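Long-range contact in uronate isomerase (Caulobacter crescentus, PDB 2Q01), which catalyses the interconversion of D-glucuronate with D-fructuronate and of D-galacturonate with D-tagaturonate in carbohydrate metabolism: residues 116-128 / 421-433. Residues are numbered along the deposited sequence; the frame is centred on the assembly and turned at random.
Sequences WVWLNHVFSQVFG and AFLSIPARHDVAR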
# COMPACT_ATOMS: atom_id res chain seq x y z
N TRP B 116 13.56 -17.10 10.38
CA TRP B 116 13.46 -18.55 10.25
C TRP B 116 14.36 -19.00 9.12
O TRP B 116 15.12 -19.96 9.26
CB TRP B 116 12.01 -18.95 9.96
CG TRP B 116 11.72 -20.43 9.98
CD1 TRP B 116 11.22 -21.14 11.03
CD2 TRP B 116 11.90 -21.36 8.90
NE1 TRP B 116 11.08 -22.46 10.67
CE2 TRP B 116 11.48 -22.62 9.38
CE3 TRP B 116 12.36 -21.25 7.58
CZ2 TRP B 116 11.52 -23.78 8.58
CZ3 TRP B 116 12.40 -22.39 6.79
CH2 TRP B 116 11.98 -23.64 7.29
N VAL B 117 14.29 -18.29 8.00
CA VAL B 117 15.10 -18.58 6.82
C VAL B 117 16.60 -18.35 7.08
O VAL B 117 17.41 -19.21 6.77
CB VAL B 117 14.61 -17.79 5.57
CG1 VAL B 117 15.51 -18.04 4.38
CG2 VAL B 117 13.17 -18.17 5.21
N TRP B 118 16.94 -17.20 7.68
CA TRP B 118 18.35 -16.84 7.89
C TRP B 118 19.06 -17.72 8.92
O TRP B 118 20.18 -18.17 8.67
CB TRP B 118 18.53 -15.38 8.31
CG TRP B 118 17.96 -14.36 7.36
CD1 TRP B 118 17.97 -14.41 5.99
CD2 TRP B 118 17.32 -13.13 7.72
NE1 TRP B 118 17.36 -13.29 5.48
CE2 TRP B 118 16.95 -12.49 6.51
CE3 TRP B 118 17.01 -12.51 8.94
CZ2 TRP B 118 16.30 -11.25 6.49
CZ3 TRP B 118 16.36 -11.29 8.92
CH2 TRP B 118 16.00 -10.67 7.70
N LEU B 119 18.41 -17.97 10.05
CA LEU B 119 19.00 -18.77 11.12
C LEU B 119 19.12 -20.24 10.77
O LEU B 119 20.11 -20.88 11.13
CB LEU B 119 18.23 -18.62 12.43
CG LEU B 119 18.52 -17.41 13.31
CD1 LEU B 119 17.55 -17.40 14.46
CD2 LEU B 119 19.96 -17.44 13.82
N ASN B 120 18.13 -20.78 10.06
CA ASN B 120 18.21 -22.17 9.59
C ASN B 120 19.23 -22.37 8.48
O ASN B 120 19.77 -23.46 8.34
CB ASN B 120 16.83 -22.71 9.19
CG ASN B 120 15.94 -23.01 10.39
OD1 ASN B 120 16.40 -23.48 11.44
ND2 ASN B 120 14.65 -22.73 10.25
N HIS B 121 19.50 -21.32 7.71
CA HIS B 121 20.62 -21.29 6.77
C HIS B 121 21.93 -21.37 7.55
O HIS B 121 22.81 -22.16 7.21
CB HIS B 121 20.57 -20.03 5.90
CG HIS B 121 21.62 -19.96 4.83
ND1 HIS B 121 21.31 -19.90 3.49
CD2 HIS B 121 22.97 -19.89 4.91
CE1 HIS B 121 22.43 -19.82 2.79
NE2 HIS B 121 23.45 -19.82 3.62
N VAL B 122 22.06 -20.58 8.61
CA VAL B 122 23.26 -20.58 9.45
C VAL B 122 23.47 -21.94 10.13
O VAL B 122 24.57 -22.48 10.14
CB VAL B 122 23.23 -19.44 10.51
CG1 VAL B 122 24.44 -19.49 11.43
CG2 VAL B 122 23.18 -18.09 9.82
N PHE B 123 22.38 -22.50 10.67
CA PHE B 123 22.44 -23.78 11.37
C PHE B 123 22.82 -24.93 10.46
O PHE B 123 23.65 -25.76 10.82
CB PHE B 123 21.10 -24.10 12.05
CG PHE B 123 20.76 -23.18 13.20
CD1 PHE B 123 19.43 -22.97 13.54
CD2 PHE B 123 21.75 -22.53 13.93
CE1 PHE B 123 19.09 -22.13 14.60
CE2 PHE B 123 21.41 -21.68 14.98
CZ PHE B 123 20.08 -21.48 15.32
N SER B 124 22.23 -24.98 9.26
CA SER B 124 22.42 -26.09 8.34
C SER B 124 23.62 -25.95 7.41
O SER B 124 24.27 -26.95 7.10
CB SER B 124 21.16 -26.35 7.52
OG SER B 124 20.91 -25.28 6.62
N GLN B 125 23.91 -24.73 6.96
CA GLN B 125 25.00 -24.51 6.00
C GLN B 125 26.33 -24.12 6.66
O GLN B 125 27.39 -24.53 6.19
CB GLN B 125 24.63 -23.47 4.94
CG GLN B 125 23.30 -23.70 4.23
CD GLN B 125 23.31 -24.93 3.35
OE1 GLN B 125 22.44 -25.79 3.46
NE2 GLN B 125 24.30 -25.02 2.47
N VAL B 126 26.27 -23.31 7.72
CA VAL B 126 27.50 -22.83 8.36
C VAL B 126 27.98 -23.83 9.42
O VAL B 126 29.18 -24.12 9.50
CB VAL B 126 27.35 -21.38 8.94
CG1 VAL B 126 28.67 -20.85 9.47
CG2 VAL B 126 26.81 -20.44 7.88
N PHE B 127 27.05 -24.38 10.20
CA PHE B 127 27.41 -25.31 11.27
C PHE B 127 27.17 -26.78 10.96
O PHE B 127 27.76 -27.65 11.59
CB PHE B 127 26.69 -24.94 12.57
CG PHE B 127 27.15 -23.65 13.17
CD1 PHE B 127 26.30 -22.56 13.20
CD2 PHE B 127 28.44 -23.52 13.68
CE1 PHE B 127 26.72 -21.36 13.75
CE2 PHE B 127 28.87 -22.32 14.23
CZ PHE B 127 28.01 -21.24 14.26
N GLY B 128 26.29 -27.05 10.01
CA GLY B 128 26.00 -28.42 9.60
C GLY B 128 25.15 -29.19 10.60
O GLY B 128 25.35 -30.39 10.80
N ALA B 421 24.98 -8.98 12.40
CA ALA B 421 25.17 -10.43 12.43
C ALA B 421 25.96 -10.90 11.21
O ALA B 421 25.43 -10.97 10.10
CB ALA B 421 23.83 -11.15 12.53
N PHE B 422 27.23 -11.21 11.43
CA PHE B 422 28.16 -11.52 10.37
C PHE B 422 27.87 -12.87 9.71
O PHE B 422 27.98 -13.01 8.50
CB PHE B 422 29.60 -11.48 10.90
CG PHE B 422 30.64 -11.85 9.89
CD1 PHE B 422 30.87 -11.04 8.78
CD2 PHE B 422 31.40 -13.00 10.04
CE1 PHE B 422 31.83 -11.37 7.84
CE2 PHE B 422 32.37 -13.34 9.11
CZ PHE B 422 32.59 -12.53 8.00
N LEU B 423 27.48 -13.85 10.53
CA LEU B 423 27.19 -15.21 10.06
C LEU B 423 25.94 -15.32 9.19
O LEU B 423 25.77 -16.30 8.46
CB LEU B 423 27.08 -16.16 11.24
CG LEU B 423 28.32 -17.00 11.55
CD1 LEU B 423 29.43 -16.18 12.18
CD2 LEU B 423 27.92 -18.13 12.46
N SER B 424 25.07 -14.31 9.29
CA SER B 424 23.85 -14.26 8.50
C SER B 424 24.07 -13.62 7.13
O SER B 424 23.16 -13.60 6.31
CB SER B 424 22.75 -13.51 9.27
OG SER B 424 22.36 -14.21 10.44
N ILE B 425 25.26 -13.08 6.90
CA ILE B 425 25.58 -12.40 5.63
C ILE B 425 25.37 -13.28 4.38
O ILE B 425 24.61 -12.87 3.49
CB ILE B 425 26.95 -11.64 5.64
CG1 ILE B 425 26.86 -10.40 6.52
CG2 ILE B 425 27.41 -11.27 4.23
CD1 ILE B 425 28.17 -9.61 6.61
N PRO B 426 26.01 -14.47 4.31
CA PRO B 426 25.69 -15.37 3.19
C PRO B 426 24.22 -15.83 3.14
O PRO B 426 23.68 -15.99 2.05
CB PRO B 426 26.63 -16.56 3.40
CG PRO B 426 26.99 -16.52 4.83
CD PRO B 426 27.06 -15.07 5.16
N ALA B 427 23.60 -16.03 4.30
CA ALA B 427 22.17 -16.35 4.41
C ALA B 427 21.27 -15.29 3.78
O ALA B 427 20.33 -15.62 3.06
CB ALA B 427 21.79 -16.56 5.87
N ARG B 428 21.57 -14.02 4.06
CA ARG B 428 20.78 -12.88 3.61
C ARG B 428 20.94 -12.59 2.12
O ARG B 428 19.99 -12.22 1.45
CB ARG B 428 21.14 -11.63 4.41
CG ARG B 428 20.55 -11.61 5.80
CD ARG B 428 21.30 -10.65 6.71
NE ARG B 428 20.89 -10.79 8.11
CZ ARG B 428 19.85 -10.17 8.66
NH1 ARG B 428 19.09 -9.36 7.94
NH2 ARG B 428 19.57 -10.38 9.94
N HIS B 429 22.17 -12.75 1.64
CA HIS B 429 22.47 -12.62 0.21
C HIS B 429 21.88 -13.74 -0.62
O HIS B 429 21.49 -13.51 -1.76
CB HIS B 429 23.97 -12.50 -0.03
CG HIS B 429 24.46 -11.08 -0.01
ND1 HIS B 429 24.74 -10.41 1.16
CD2 HIS B 429 24.71 -10.21 -1.01
CE1 HIS B 429 25.14 -9.19 0.88
NE2 HIS B 429 25.14 -9.04 -0.44
N ASP B 430 21.81 -14.95 -0.05
CA ASP B 430 21.15 -16.08 -0.70
C ASP B 430 19.65 -15.84 -0.90
O ASP B 430 19.11 -16.14 -1.97
CB ASP B 430 21.36 -17.37 0.08
CG ASP B 430 21.09 -18.60 -0.77
OD1 ASP B 430 20.03 -19.23 -0.60
OD2 ASP B 430 21.94 -18.91 -1.62
N VAL B 431 18.99 -15.30 0.13
CA VAL B 431 17.57 -14.92 0.07
C VAL B 431 17.33 -13.88 -1.04
O VAL B 431 16.39 -14.00 -1.81
CB VAL B 431 17.07 -14.38 1.44
CG1 VAL B 431 15.68 -13.75 1.33
CG2 VAL B 431 17.05 -15.48 2.45
N ALA B 432 18.21 -12.88 -1.11
CA ALA B 432 18.15 -11.86 -2.16
C ALA B 432 18.21 -12.46 -3.55
O ALA B 432 17.45 -12.09 -4.43
CB ALA B 432 19.29 -10.87 -1.99
N ARG B 433 19.12 -13.42 -3.73
CA ARG B 433 19.34 -14.09 -5.01
C ARG B 433 18.17 -14.98 -5.46
O ARG B 433 17.85 -15.02 -6.64
CB ARG B 433 20.66 -14.84 -4.98
CG ARG B 433 21.86 -13.90 -4.92
CD ARG B 433 23.15 -14.59 -4.50
NE ARG B 433 24.22 -13.61 -4.41
CZ ARG B 433 25.52 -13.88 -4.37
NH1 ARG B 433 25.96 -15.13 -4.40
NH2 ARG B 433 26.39 -12.89 -4.31
O HOH W 1 17.74 -11.41 3.12
O HOH W 2 18.43 -19.08 2.10
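Arg428 lays its side chain over one face of the Trp118 indole, a cation-pi stack where helix segments 116-126 and 425-433 of this TIM-barrel-clan enzyme cross at 123°, their axes 8.6 Å apart. The arginine chain, extended from CG to NE, spans both rings: CG makes a CH-pi contact with the five-membered ring, while Arg428 CZ stands 3.7 Å from the centroid of the Trp118 six-membered ring. The guanidinium tilts 29° from the indole plane, and Tyr68 is a second cation-pi partner. Val431 CG2 reaches the indole edge near NE1 and also meets Val117 CG1 at 3.6 Å.

Ala427 and Trp118 are the nearest CA pair. Ala427 CA lies over the His121 imidazole, 3.6 Å from the centroid; Gln125 CG packs against the opposite face. His121 CG, anti to the backbone N (chi1 -176°), brings the ring under Ala427. Asp430 CB touches His121 CE1, its OD2 hydrogen-bonded to Tyr29 and its OD1 salt-bridged to Arg13 and Arg434. Farther along, Leu423 CD2 is shared by Val122, Val126 and Phe127, closest to Phe127 CZ at 3.6 Å. No direct hydrogen bond joins the segments; one water accepts from Trp118 NE1 at 3.0 Å and donates to Arg428 O at 2.9 Å.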